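Local atomic coordinates of TRAP-type transporter, periplasmic component (Cupriavidus necator, PDB entry 4P8B), a protein that binds (S)-2-acetolactate and probably delivers it, as the periplasmic solute-binding component, to a TRAP-type membrane transporter. Residues 32-37 with 67-72; 84-89 with 142-147; 97-102 with 176-181; 116-121 with 337-342. One frame throughout, in Å; residues are numbered along the deposited sequence. Where two conformers were deposited one is given.

Interaction 1 of 4, residues 32-37 with 67-72; sequences EYKMSL and KLYPGT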
loop_
_atom_site.group_PDB
_atom_site.type_symbol
_atom_site.label_atom_id
_atom_site.label_comp_id
_atom_site.label_asym_id
_atom_site.label_seq_id
_atom_site.Cartn_x
_atom_site.Cartn_y
_atom_site.Cartn_z
ATOM N N GLU A 32 2.685 1.544 27.724
ATOM C CA GLU A 32 2.416 2.126 26.410
ATOM C C GLU A 32 2.874 1.141 25.373
ATOM O O GLU A 32 3.946 0.552 25.508
ATOM C CB GLU A 32 3.160 3.450 26.262
ATOM C CG GLU A 32 2.893 4.215 24.982
ATOM C CD GLU A 32 3.414 5.638 25.083
ATOM O OE1 GLU A 32 4.633 5.839 24.892
ATOM O OE2 GLU A 32 2.612 6.547 25.400
ATOM N N TYR A 33 2.045 0.933 24.350
ATOM C CA TYR A 33 2.409 0.090 23.226
ATOM C C TYR A 33 2.674 0.983 22.037
ATOM O O TYR A 33 2.094 2.045 21.934
ATOM C CB TYR A 33 1.298 -0.912 22.910
ATOM C CG TYR A 33 1.156 -1.965 23.987
ATOM C CD1 TYR A 33 0.363 -1.743 25.102
ATOM C CD2 TYR A 33 1.848 -3.159 23.897
ATOM C CE1 TYR A 33 0.247 -2.698 26.106
ATOM C CE2 TYR A 33 1.747 -4.121 24.912
ATOM C CZ TYR A 33 0.936 -3.873 25.992
ATOM O OH TYR A 33 0.826 -4.805 27.015
ATOM N N LYS A 34 3.578 0.543 21.187
ATOM C CA LYS A 34 4.014 1.367 20.075
ATOM C C LYS A 34 3.434 0.848 18.754
ATOM O O LYS A 34 3.674 -0.294 18.385
ATOM C CB LYS A 34 5.542 1.351 20.022
ATOM C CG LYS A 34 6.204 1.688 21.325
ATOM C CD LYS A 34 7.700 1.743 21.141
ATOM C CE LYS A 34 8.387 2.061 22.452
ATOM N NZ LYS A 34 9.826 1.709 22.379
HETATM N N MSE A 35 2.717 1.711 18.025
HETATM C CA MSE A 35 2.174 1.363 16.708
HETATM C C MSE A 35 2.932 2.102 15.608
HETATM O O MSE A 35 2.984 3.342 15.568
HETATM C CB MSE A 35 0.705 1.728 16.600
HETATM C CG MSE A 35 0.115 1.234 15.268
HETATM SE SE MSE A 35 -1.640 1.984 14.856
HETATM C CE MSE A 35 -2.616 1.352 16.421
ATOM N N SER A 36 3.530 1.350 14.700
ATOM C CA SER A 36 4.259 1.944 13.600
ATOM C C SER A 36 3.333 2.244 12.421
ATOM O O SER A 36 2.482 1.407 12.065
ATOM C CB SER A 36 5.376 1.000 13.152
ATOM O OG SER A 36 6.143 1.645 12.147
ATOM N N LEU A 37 3.508 3.423 11.804
ATOM C CA LEU A 37 2.777 3.834 10.599
ATOM C C LEU A 37 3.744 4.598 9.716
ATOM O O LEU A 37 4.420 5.500 10.218
ATOM C CB LEU A 37 1.666 4.817 10.964
ATOM C CG LEU A 37 0.594 4.298 11.912
ATOM C CD1 LEU A 37 -0.267 5.456 12.409
ATOM C CD2 LEU A 37 -0.251 3.222 11.270
ATOM N N LYS A 67 0.492 4.289 21.512
ATOM C CA LYS A 67 1.010 5.518 20.951
ATOM C C LYS A 67 1.367 5.276 19.487
ATOM O O LYS A 67 1.998 4.269 19.155
ATOM C CB LYS A 67 2.240 5.980 21.725
ATOM C CG LYS A 67 2.910 7.213 21.115
ATOM C CD LYS A 67 4.004 7.788 22.010
ATOM C CE LYS A 67 3.425 8.457 23.247
ATOM N NZ LYS A 67 2.814 9.778 22.940
ATOM N N LEU A 68 0.984 6.226 18.634
ATOM C CA LEU A 68 1.302 6.185 17.209
ATOM C C LEU A 68 2.694 6.760 16.942
ATOM O O LEU A 68 3.084 7.776 17.509
ATOM C CB LEU A 68 0.262 6.969 16.407
ATOM C CG LEU A 68 -1.004 6.234 15.952
ATOM C CD1 LEU A 68 -1.644 5.371 17.012
ATOM C CD2 LEU A 68 -1.994 7.290 15.414
ATOM N N TYR A 69 3.440 6.072 16.088
ATOM C CA TYR A 69 4.753 6.513 15.643
ATOM C C TYR A 69 4.736 6.631 14.122
ATOM O O TYR A 69 5.167 5.727 13.403
ATOM C CB TYR A 69 5.829 5.523 16.091
ATOM C CG TYR A 69 6.139 5.591 17.573
ATOM C CD1 TYR A 69 5.326 4.952 18.511
ATOM C CD2 TYR A 69 7.243 6.302 18.041
ATOM C CE1 TYR A 69 5.621 5.003 19.868
ATOM C CE2 TYR A 69 7.544 6.357 19.393
ATOM C CZ TYR A 69 6.728 5.722 20.284
ATOM O OH TYR A 69 7.047 5.803 21.628
ATOM N N PRO A 70 4.225 7.757 13.613
ATOM C CA PRO A 70 4.199 7.965 12.163
ATOM C C PRO A 70 5.581 8.254 11.593
ATOM O O PRO A 70 6.546 8.520 12.319
ATOM C CB PRO A 70 3.260 9.155 12.005
ATOM C CG PRO A 70 3.413 9.928 13.283
ATOM C CD PRO A 70 3.638 8.888 14.353
ATOM N N GLY A 71 5.661 8.248 10.281
ATOM C CA GLY A 71 6.921 8.408 9.597
ATOM C C GLY A 71 7.851 7.219 9.684
ATOM O O GLY A 71 9.011 7.304 9.307
ATOM N N THR A 72 7.358 6.100 10.213
ATOM C CA THR A 72 8.189 4.921 10.446
ATOM C C THR A 72 9.425 5.267 11.279
ATOM O O THR A 72 10.489 4.695 11.121
ATOM C CB THR A 72 8.574 4.139 9.129
ATOM O OG1 THR A 72 8.177 4.847 7.958
ATOM C CG2 THR A 72 7.865 2.827 9.080
HETATM O O HOH W 1 7.332 3.886 13.435
#

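Interaction 2 of 4, residues 84-89 with 142-147; sequences SAIRQG and AGVVPL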
loop_
_atom_site.group_PDB
_atom_site.type_symbol
_atom_site.label_atom_id
_atom_site.label_comp_id
_atom_site.label_asym_id
_atom_site.label_seq_id
_atom_site.Cartn_x
_atom_site.Cartn_y
_atom_site.Cartn_z
ATOM N N SER A 84 10.720 -6.627 9.894
ATOM C CA SER A 84 11.674 -7.264 10.798
ATOM C C SER A 84 11.591 -6.663 12.203
ATOM O O SER A 84 11.689 -7.370 13.204
ATOM C CB SER A 84 13.092 -7.140 10.249
ATOM O OG SER A 84 13.148 -7.591 8.910
ATOM N N ALA A 85 11.394 -5.353 12.284
ATOM C CA ALA A 85 11.278 -4.693 13.582
ATOM C C ALA A 85 10.012 -5.139 14.323
ATOM O O ALA A 85 10.019 -5.276 15.551
ATOM C CB ALA A 85 11.299 -3.168 13.399
ATOM N N ILE A 86 8.927 -5.370 13.578
ATOM C CA ILE A 86 7.721 -5.942 14.183
ATOM C C ILE A 86 7.978 -7.376 14.675
ATOM O O ILE A 86 7.648 -7.699 15.806
ATOM C CB ILE A 86 6.510 -5.967 13.215
ATOM C CG1 ILE A 86 6.140 -4.570 12.747
ATOM C CG2 ILE A 86 5.305 -6.589 13.919
ATOM C CD1 ILE A 86 5.283 -4.556 11.497
ATOM N N ARG A 87 8.567 -8.212 13.818
ATOM C CA ARG A 87 8.853 -9.612 14.158
ATOM C C ARG A 87 9.766 -9.698 15.381
ATOM O O ARG A 87 9.583 -10.573 16.238
ATOM C CB ARG A 87 9.490 -10.305 12.946
ATOM C CG ARG A 87 9.673 -11.805 13.073
ATOM C CD ARG A 87 10.413 -12.361 11.866
ATOM N NE ARG A 87 10.248 -13.804 11.742
ATOM C CZ ARG A 87 10.941 -14.708 12.424
ATOM N NH1 ARG A 87 10.703 -15.996 12.229
ATOM N NH2 ARG A 87 11.864 -14.332 13.303
ATOM N N GLN A 88 10.741 -8.792 15.470
ATOM C CA GLN A 88 11.693 -8.751 16.575
ATOM C C GLN A 88 11.079 -8.173 17.843
ATOM O O GLN A 88 11.529 -8.498 18.950
ATOM C CB GLN A 88 12.919 -7.906 16.212
ATOM C CG GLN A 88 13.819 -8.506 15.156
ATOM C CD GLN A 88 14.769 -7.485 14.564
ATOM O OE1 GLN A 88 14.980 -6.413 15.131
ATOM N NE2 GLN A 88 15.336 -7.805 13.410
ATOM N N GLY A 89 10.070 -7.317 17.702
ATOM C CA GLY A 89 9.461 -6.686 18.859
ATOM C C GLY A 89 9.935 -5.273 19.171
ATOM O O GLY A 89 9.564 -4.689 20.193
ATOM N N ALA A 142 5.122 -16.483 10.450
ATOM C CA ALA A 142 6.326 -15.658 10.484
ATOM C C ALA A 142 6.484 -14.855 11.770
ATOM O O ALA A 142 7.461 -14.123 11.921
ATOM C CB ALA A 142 6.334 -14.716 9.288
ATOM N N GLY A 143 5.532 -14.962 12.688
ATOM C CA GLY A 143 5.668 -14.303 13.978
ATOM C C GLY A 143 5.010 -12.942 14.058
ATOM O O GLY A 143 5.283 -12.152 14.956
ATOM N N VAL A 144 4.083 -12.679 13.135
ATOM C CA VAL A 144 3.409 -11.384 13.041
ATOM C C VAL A 144 1.904 -11.625 12.864
ATOM O O VAL A 144 1.466 -11.996 11.773
ATOM C CB VAL A 144 4.003 -10.568 11.873
ATOM C CG1 VAL A 144 3.232 -9.251 11.626
ATOM C CG2 VAL A 144 5.484 -10.284 12.143
ATOM N N VAL A 145 1.113 -11.360 13.911
ATOM C CA VAL A 145 -0.278 -11.784 13.957
ATOM C C VAL A 145 -1.134 -10.805 13.165
ATOM O O VAL A 145 -1.301 -9.641 13.579
ATOM C CB VAL A 145 -0.783 -11.847 15.400
ATOM C CG1 VAL A 145 -2.236 -12.320 15.444
ATOM C CG2 VAL A 145 0.102 -12.775 16.248
ATOM N N PRO A 146 -1.665 -11.246 12.013
ATOM C CA PRO A 146 -2.511 -10.368 11.204
ATOM C C PRO A 146 -3.953 -10.370 11.659
ATOM O O PRO A 146 -4.487 -11.452 11.974
ATOM C CB PRO A 146 -2.401 -10.978 9.812
ATOM C CG PRO A 146 -2.307 -12.451 10.086
ATOM C CD PRO A 146 -1.528 -12.578 11.395
ATOM N N LEU A 147 -4.589 -9.208 11.693
ATOM C CA LEU A 147 -5.920 -9.066 12.263
ATOM C C LEU A 147 -6.976 -8.506 11.309
ATOM O O LEU A 147 -8.160 -8.767 11.484
ATOM C CB LEU A 147 -5.856 -8.163 13.488
ATOM C CG LEU A 147 -4.971 -8.676 14.631
ATOM C CD1 LEU A 147 -4.943 -7.658 15.765
ATOM C CD2 LEU A 147 -5.407 -10.050 15.159
HETATM O O HOH W 2 7.788 -12.690 16.165
#

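Interaction 3 of 4, residues 97-102 with 176-181; sequences STINWS and RVVGSP. With X2X ((2S)-2-hydroxy-2-methyl-3-oxobutanoic acid), chain D.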
loop_
_atom_site.group_PDB
_atom_site.type_symbol
_atom_site.label_atom_id
_atom_site.label_comp_id
_atom_site.label_asym_id
_atom_site.label_seq_id
_atom_site.Cartn_x
_atom_site.Cartn_y
_atom_site.Cartn_z
ATOM N N SER A 97 1.802 -1.314 4.771
ATOM C CA SER A 97 1.560 -1.612 3.373
ATOM C C SER A 97 2.247 -2.909 2.980
ATOM O O SER A 97 3.399 -3.163 3.338
ATOM C CB SER A 97 2.098 -0.500 2.475
ATOM O OG SER A 97 2.092 -0.953 1.118
ATOM N N THR A 98 1.552 -3.702 2.182
ATOM C CA THR A 98 2.125 -4.926 1.652
ATOM C C THR A 98 3.428 -4.684 0.878
ATOM O O THR A 98 4.286 -5.573 0.833
ATOM C CB THR A 98 1.112 -5.693 0.790
ATOM O OG1 THR A 98 0.665 -4.855 -0.278
ATOM C CG2 THR A 98 -0.092 -6.131 1.629
ATOM N N ILE A 99 3.574 -3.506 0.271
ATOM C CA ILE A 99 4.782 -3.214 -0.466
ATOM C C ILE A 99 6.003 -3.220 0.464
ATOM O O ILE A 99 7.058 -3.769 0.152
ATOM C CB ILE A 99 4.671 -1.855 -1.179
ATOM C CG1 ILE A 99 3.659 -1.956 -2.319
ATOM C CG2 ILE A 99 6.044 -1.440 -1.723
ATOM C CD1 ILE A 99 3.347 -0.618 -2.958
ATOM N N ASN A 100 5.848 -2.620 1.634
ATOM C CA ASN A 100 6.986 -2.404 2.516
ATOM C C ASN A 100 7.481 -3.676 3.167
ATOM O O ASN A 100 8.656 -3.769 3.526
ATOM C CB ASN A 100 6.626 -1.388 3.584
ATOM C CG ASN A 100 6.401 -0.012 3.011
ATOM O OD1 ASN A 100 6.941 0.338 1.950
ATOM N ND2 ASN A 100 5.530 0.747 3.641
ATOM N N TRP A 101 6.599 -4.662 3.278
ATOM C CA TRP A 101 6.942 -5.937 3.908
ATOM C C TRP A 101 7.301 -7.018 2.885
ATOM O O TRP A 101 7.710 -8.129 3.239
ATOM C CB TRP A 101 5.788 -6.434 4.778
ATOM C CG TRP A 101 5.379 -5.538 5.901
ATOM C CD1 TRP A 101 6.042 -4.426 6.402
ATOM C CD2 TRP A 101 4.180 -5.663 6.660
ATOM N NE1 TRP A 101 5.307 -3.877 7.432
ATOM C CE2 TRP A 101 4.171 -4.626 7.618
ATOM C CE3 TRP A 101 3.125 -6.580 6.644
ATOM C CZ2 TRP A 101 3.125 -4.465 8.513
ATOM C CZ3 TRP A 101 2.096 -6.420 7.537
ATOM C CH2 TRP A 101 2.102 -5.365 8.466
ATOM N N SER A 102 7.119 -6.708 1.611
ATOM C CA SER A 102 7.454 -7.660 0.563
ATOM C C SER A 102 8.906 -8.160 0.601
ATOM O O SER A 102 9.128 -9.320 0.300
ATOM C CB SER A 102 7.149 -7.057 -0.813
ATOM O OG SER A 102 5.757 -6.963 -1.016
ATOM N N ARG A 176 10.607 7.706 -8.778
ATOM C CA ARG A 176 10.798 7.092 -7.475
ATOM C C ARG A 176 9.846 5.926 -7.285
ATOM O O ARG A 176 8.663 6.031 -7.588
ATOM C CB ARG A 176 10.591 8.130 -6.371
ATOM C CG ARG A 176 10.708 7.583 -4.946
ATOM C CD ARG A 176 9.352 7.136 -4.459
ATOM N NE ARG A 176 9.420 6.569 -3.119
ATOM C CZ ARG A 176 8.350 6.205 -2.424
ATOM N NH1 ARG A 176 7.135 6.348 -2.917
ATOM N NH2 ARG A 176 8.513 5.703 -1.203
ATOM N N VAL A 177 10.387 4.844 -6.713
ATOM C CA VAL A 177 9.612 3.701 -6.255
ATOM C C VAL A 177 10.067 3.362 -4.833
ATOM O O VAL A 177 11.099 3.855 -4.362
ATOM C CB VAL A 177 9.756 2.483 -7.212
ATOM C CG1 VAL A 177 9.187 2.816 -8.606
ATOM C CG2 VAL A 177 11.185 2.010 -7.298
ATOM N N VAL A 178 9.321 2.503 -4.153
ATOM C CA VAL A 178 9.747 1.980 -2.866
ATOM C C VAL A 178 10.820 0.949 -3.141
ATOM O O VAL A 178 10.823 0.336 -4.219
ATOM C CB VAL A 178 8.561 1.317 -2.142
ATOM C CG1 VAL A 178 9.009 0.695 -0.836
ATOM C CG2 VAL A 178 7.456 2.329 -1.906
ATOM N N GLY A 179 11.690 0.693 -2.173
ATOM C CA GLY A 179 12.754 -0.285 -2.333
ATOM C C GLY A 179 12.328 -1.740 -2.256
ATOM O O GLY A 179 12.773 -2.470 -1.379
ATOM N N SER A 180 11.490 -2.165 -3.189
ATOM C CA SER A 180 11.145 -3.574 -3.361
ATOM C C SER A 180 11.417 -3.918 -4.835
ATOM O O SER A 180 10.828 -3.300 -5.710
ATOM C CB SER A 180 9.687 -3.801 -2.961
ATOM O OG SER A 180 9.033 -4.765 -3.773
ATOM N N PRO A 181 12.334 -4.874 -5.101
ATOM C CA PRO A 181 12.898 -5.091 -6.444
ATOM C C PRO A 181 11.902 -5.277 -7.595
ATOM O O PRO A 181 12.207 -4.928 -8.727
ATOM C CB PRO A 181 13.766 -6.352 -6.285
ATOM C CG PRO A 181 13.657 -6.773 -4.857
ATOM C CD PRO A 181 13.036 -5.669 -4.078
HETATM O OAD X2X D . 6.227 4.968 0.286
HETATM C CAH X2X D . 5.076 5.069 -0.248
HETATM O OAE X2X D . 4.935 5.456 -1.445
HETATM C CAI X2X D . 3.853 4.713 0.532
HETATM C CAB X2X D . 3.666 5.749 1.619
HETATM O OAF X2X D . 2.750 4.533 -0.310
HETATM C CAG X2X D . 4.144 3.372 1.125
HETATM O OAC X2X D . 4.522 3.279 2.293
HETATM C CAA X2X D . 4.009 2.144 0.292
HETATM O O HOH W 3 5.791 -5.783 -3.508
#

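Interaction 4 of 4, residues 116-121 with 337-342; sequences LMPDYK and GAIAKR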
loop_
_atom_site.group_PDB
_atom_site.type_symbol
_atom_site.label_atom_id
_atom_site.label_comp_id
_atom_site.label_asym_id
_atom_site.label_seq_id
_atom_site.Cartn_x
_atom_site.Cartn_y
_atom_site.Cartn_z
ATOM N N LEU A 116 -2.594 -7.056 -12.465
ATOM C CA LEU A 116 -3.371 -8.164 -11.905
ATOM C C LEU A 116 -4.835 -7.811 -11.645
ATOM O O LEU A 116 -5.714 -8.604 -11.916
ATOM C CB LEU A 116 -2.753 -8.633 -10.587
ATOM C CG LEU A 116 -3.498 -9.745 -9.847
ATOM C CD1 LEU A 116 -3.452 -11.066 -10.581
ATOM C CD2 LEU A 116 -2.920 -9.915 -8.446
HETATM N N MSE A 117 -5.091 -6.626 -11.095
HETATM C CA MSE A 117 -6.406 -6.288 -10.558
HETATM C C MSE A 117 -7.070 -5.151 -11.334
HETATM O O MSE A 117 -6.610 -4.012 -11.274
HETATM C CB MSE A 117 -6.260 -5.845 -9.106
HETATM C CG MSE A 117 -5.711 -6.917 -8.189
HETATM SE SE MSE A 117 -5.443 -6.347 -6.374
HETATM C CE MSE A 117 -3.939 -5.151 -6.649
ATOM N N PRO A 118 -8.175 -5.429 -12.026
ATOM C CA PRO A 118 -8.788 -4.360 -12.839
ATOM C C PRO A 118 -9.529 -3.281 -12.054
ATOM O O PRO A 118 -9.707 -2.175 -12.570
ATOM C CB PRO A 118 -9.801 -5.102 -13.713
ATOM C CG PRO A 118 -9.322 -6.494 -13.771
ATOM C CD PRO A 118 -8.638 -6.765 -12.439
ATOM N N ASP A 119 -9.965 -3.576 -10.841
ATOM C CA ASP A 119 -10.859 -2.672 -10.135
ATOM C C ASP A 119 -10.922 -3.035 -8.641
ATOM O O ASP A 119 -10.247 -3.963 -8.181
ATOM C CB ASP A 119 -12.256 -2.688 -10.786
ATOM C CG ASP A 119 -12.830 -4.089 -10.938
ATOM O OD1 ASP A 119 -12.572 -4.967 -10.087
ATOM O OD2 ASP A 119 -13.601 -4.316 -11.892
ATOM N N TYR A 120 -11.708 -2.284 -7.872
ATOM C CA TYR A 120 -11.818 -2.509 -6.435
ATOM C C TYR A 120 -12.441 -3.865 -6.128
ATOM O O TYR A 120 -12.075 -4.500 -5.144
ATOM C CB TYR A 120 -12.606 -1.372 -5.760
ATOM C CG TYR A 120 -11.862 -0.058 -5.873
ATOM C CD1 TYR A 120 -10.768 0.221 -5.065
ATOM C CD2 TYR A 120 -12.212 0.870 -6.840
ATOM C CE1 TYR A 120 -10.073 1.390 -5.199
ATOM C CE2 TYR A 120 -11.511 2.064 -6.988
ATOM C CZ TYR A 120 -10.440 2.316 -6.162
ATOM O OH TYR A 120 -9.736 3.503 -6.317
ATOM N N LYS A 121 -13.374 -4.311 -6.961
ATOM C CA LYS A 121 -14.009 -5.610 -6.766
ATOM C C LYS A 121 -12.937 -6.700 -6.822
ATOM O O LYS A 121 -13.020 -7.699 -6.104
ATOM C CB LYS A 121 -15.090 -5.840 -7.818
ATOM C CG LYS A 121 -16.145 -6.848 -7.403
ATOM C CD LYS A 121 -17.392 -6.756 -8.297
ATOM C CE LYS A 121 -18.485 -7.692 -7.827
ATOM N NZ LYS A 121 -19.680 -7.647 -8.723
ATOM N N GLY A 337 -8.063 -16.497 -10.630
ATOM C CA GLY A 337 -9.390 -17.081 -10.671
ATOM C C GLY A 337 -10.428 -16.342 -9.856
ATOM O O GLY A 337 -11.561 -16.173 -10.288
ATOM N N ALA A 338 -10.044 -15.909 -8.667
ATOM C CA ALA A 338 -10.944 -15.122 -7.829
ATOM C C ALA A 338 -11.361 -13.831 -8.521
ATOM O O ALA A 338 -12.524 -13.417 -8.453
ATOM C CB ALA A 338 -10.275 -14.817 -6.494
ATOM N N ILE A 339 -10.405 -13.205 -9.195
ATOM C CA ILE A 339 -10.681 -12.000 -9.949
ATOM C C ILE A 339 -11.614 -12.296 -11.141
ATOM O O ILE A 339 -12.588 -11.587 -11.361
ATOM C CB ILE A 339 -9.358 -11.353 -10.369
ATOM C CG1 ILE A 339 -8.672 -10.818 -9.114
ATOM C CG2 ILE A 339 -9.576 -10.276 -11.414
ATOM C CD1 ILE A 339 -7.230 -10.470 -9.353
ATOM N N ALA A 340 -11.362 -13.380 -11.872
ATOM C CA ALA A 340 -12.197 -13.727 -13.011
ATOM C C ALA A 340 -13.640 -13.990 -12.599
ATOM O O ALA A 340 -14.561 -13.734 -13.377
ATOM C CB ALA A 340 -11.635 -14.942 -13.731
ATOM N N LYS A 341 -13.834 -14.518 -11.385
ATOM C CA LYS A 341 -15.163 -14.876 -10.902
ATOM C C LYS A 341 -15.833 -13.789 -10.068
ATOM O O LYS A 341 -16.952 -13.972 -9.585
ATOM C CB LYS A 341 -15.095 -16.166 -10.089
ATOM C CG LYS A 341 -14.649 -17.371 -10.881
ATOM C CD LYS A 341 -14.562 -18.586 -9.982
ATOM C CE LYS A 341 -14.318 -19.858 -10.769
ATOM N NZ LYS A 341 -14.240 -21.027 -9.848
ATOM N N ARG A 342 -15.183 -12.646 -9.935
ATOM C CA ARG A 342 -15.685 -11.608 -9.050
ATOM C C ARG A 342 -17.018 -11.025 -9.514
ATOM O O ARG A 342 -17.728 -10.478 -8.681
ATOM C CB ARG A 342 -14.652 -10.491 -8.910
ATOM C CG ARG A 342 -14.597 -9.524 -10.071
ATOM C CD ARG A 342 -13.325 -8.684 -10.032
ATOM N NE ARG A 342 -13.282 -7.634 -11.044
ATOM C CZ ARG A 342 -13.053 -7.844 -12.337
ATOM N NH1 ARG A 342 -12.857 -9.074 -12.797
ATOM N NH2 ARG A 342 -13.043 -6.816 -13.180
ATOM O OXT ARG A 342 -17.427 -11.057 -10.685
#

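Interaction 1 of 4, residues 32-37 with 67-72
Lys-34 and Tyr-69 meet on one face of two parallel strands, 33-36 and 66-69, the two strands of a beta-alpha-beta unit whose crossover is helix 44-59. CB and CG of Lys-34 both lie 3.7 Å from CE1 of the Tyr-69 ring. The lysine runs on, extended, past CE1, and its CD and CE are each 4.1 Å from Tyr-69 OH. The other face carries Met-35, a selenomethionine, and Leu-68. These two lie side by side and point the same way, with SE of Met-35 4.0 Å from CD1 of Leu-68. Leu-37 slants across Leu-68 and brings its CD1 to 3.7 Å from CG of Leu-68. Helix 44-59 covers this apolar face through Trp-45, Trp-52 and Ala-53.

Glu-32 CG stands anti to its backbone N (chi1 -176°). That torsion sends the extended chain obliquely across Lys-67, and its OE2 lies 3.0 Å from CE of Lys-67. The lysine bends at its last two torsions, and its NZ stays beyond salt-bridge distance. The backbones are tied by Lys-67 N to Tyr-33 O, Met-35 N to Lys-67 O and Tyr-69 N to Met-35 O, with a longer bond, 3.3 Å, from Leu-37 N to Tyr-69 O. Ser-36 OG is held by Glu-82. A water also donates to it and to Tyr-69 O. Beyond the strands, Thr-72 N donates to Leu-37 O at 3.0 Å, tilted 35° from the carbonyl plane.

Interaction 2 of 4, residues 84-89 with 142-147
A Schellman motif ends helix 130-141 at Gly-143, just before strand 144-154, and this turn meets the last turn of helix 82-88. Gly-143 has positive phi (95°). Its CA is the nearest to that of Arg-87 across the two segments.

Arg-87 and Ile-86 carry the helix side of the contact. The Arg-87 chain is extended from CG to NE, with CG anti to the backbone N (chi1 -172°). This carries the side chain past the carbonyl of Ala-142. CG and CD of Arg-87 are each 3.4 Å from Ala-142 O, and NE of Arg-87 comes to 2.8 Å from the same oxygen.

The apolar part of the contact is Val-144 against the helix. Val-144 has two conformers, and the methyl contacts given here are those of one of them. Its CG1 is 4.1 Å from CG2 of Ile-86, and the two side chains cross at about a right angle. Its CG2 turns to the backbone of Arg-87, 4.0 Å from CA of that residue. Ile-86 and Val-144 both also touch Val-247 of the neighbouring strand 241-249, and Asn-249 donates to Ile-86 O. One water bridges the two backbones, donating to Arg-87 O and to Gly-143 O, each at 2.8 Å.

Interaction 3 of 4, residues 97-102 with 176-181
Arg-176 NH2 donates to OAD of the acetolactate carboxylate, and NH1 to OAE of the same group, both at 2.8 Å and both nearly straight. The guanidinium presents its edge, so the two flat groups meet end-on. A bend at chi2 (-91°) turns the Arg-176 chain toward the ligand. NH2 also donates to Met-197 O, which helps fix the group's rotation. The two segments come together here at the acetolactate pocket of a periplasmic-binding-protein fold, probably one from each lobe.

From the other segment, Asn-100 ND2 donates to the ketone oxygen OAC of acetolactate at 3.0 Å (N-H...O angle 169°). The amide's other end, OD1, accepts from Gln-79 NE2, so the amide is held at both ends. Gln-79, Arg-155 and Asn-216 also hydrogen-bond the ligand. Ser-97 OG lies 3.7 Å from the terminal methyl carbon CAA of acetolactate. This hydroxyl also accepts from Ile-99 N as an N-cap and is bonded to Asp-242.

The direct contact between the segments is mainly apolar, and it is buried. Val-178 is wedged between Ile-99, Asn-100 and the ligand. CB of Val-178 is 3.8 Å from CG2 of Ile-99. Its CG1 lies 3.5 Å from Asn-100 OD1, and its CG2 faces the carboxylate, 3.6 Å from OAD of acetolactate.

The short, weakly bonded helix 98-101 follows strand 93-97 of the five-stranded sheet. Across the ligand, Arg-176 lies near the end of strand 174-177, and Val-178 lies in the turn leading to helix 181-189. That helix touches Ile-99 through Tyr-183.

Interaction 4 of 4, residues 116-121 with 337-342
Arg-342, the C-terminal residue, reaches back to Asp-119 with a side chain that meets something along nearly its whole length. From CB the chain turns to CG, which sits between the backbone N and the carbonyl carbon (chi1 79°). It then runs extended to NE, which carries the guanidinium to Asp-119. CG lies 4.1 Å from CG of Lys-121. CD comes next, 4.0 Å from CB of Lys-121. NE then donates to Asp-119 OD1 at 2.9 Å, on the syn side of the carboxylate. NH2 donates to Asp-119 OD2, also at 2.9 Å. OD2 lies in the guanidinium plane, while NH2 reaches it from above the carboxylate plane. This is a side-on salt bridge with one nitrogen to each oxygen, and the two planes are 49° apart. The third nitrogen, NH1, turns back to Ile-339 O. That oxygen also accepts from Arg-342 N, and the two donors come from opposite faces of its carbonyl plane. All three guanidinium nitrogens are thus bonded, which should hold the group's rotation. CG of Pro-118 lies over one guanidinium face, and CB of Pro-118 is 3.7 Å from NH2 of Arg-342.

Ile-339 makes the apolar part of the contact. Its CD1 points at Leu-116, 3.8 Å from CG of that residue, and also touches CG of Met-117, a selenomethionine. Its CG2 branch rests 3.8 Å from CD of Pro-118.

Asp-119 is the N-cap of helix 120-127, and its OD1 also accepts from Ala-122 N. The contact therefore joins the end of helix 329-340 to the start of helix 120-127. Ala-122 of that helix touches both Ile-339 and Arg-342.

In the fold
From the N terminus, interaction 1 closes first, pairing strands 33-36 and 66-69 after the crossover helix 44-59. The chain then enters helix 82-88, which opens interaction 2. Before this closes at 142-147, segments 97-102 and 116-121 open interactions 3 and 4. Interactions 2, 3 and 4 therefore cross one another, while interaction 1 precedes them all in series. Interactions 1 and 2 both reach the five-stranded sheet. Interaction 2 touches interaction 3 through Ile-86 and Trp-101. Interaction 3 closes across the ligand at 176-181. Interaction 4 closes last, bringing the C terminus to helix 120-127, on the opposite side of the chain's centre from interaction 1.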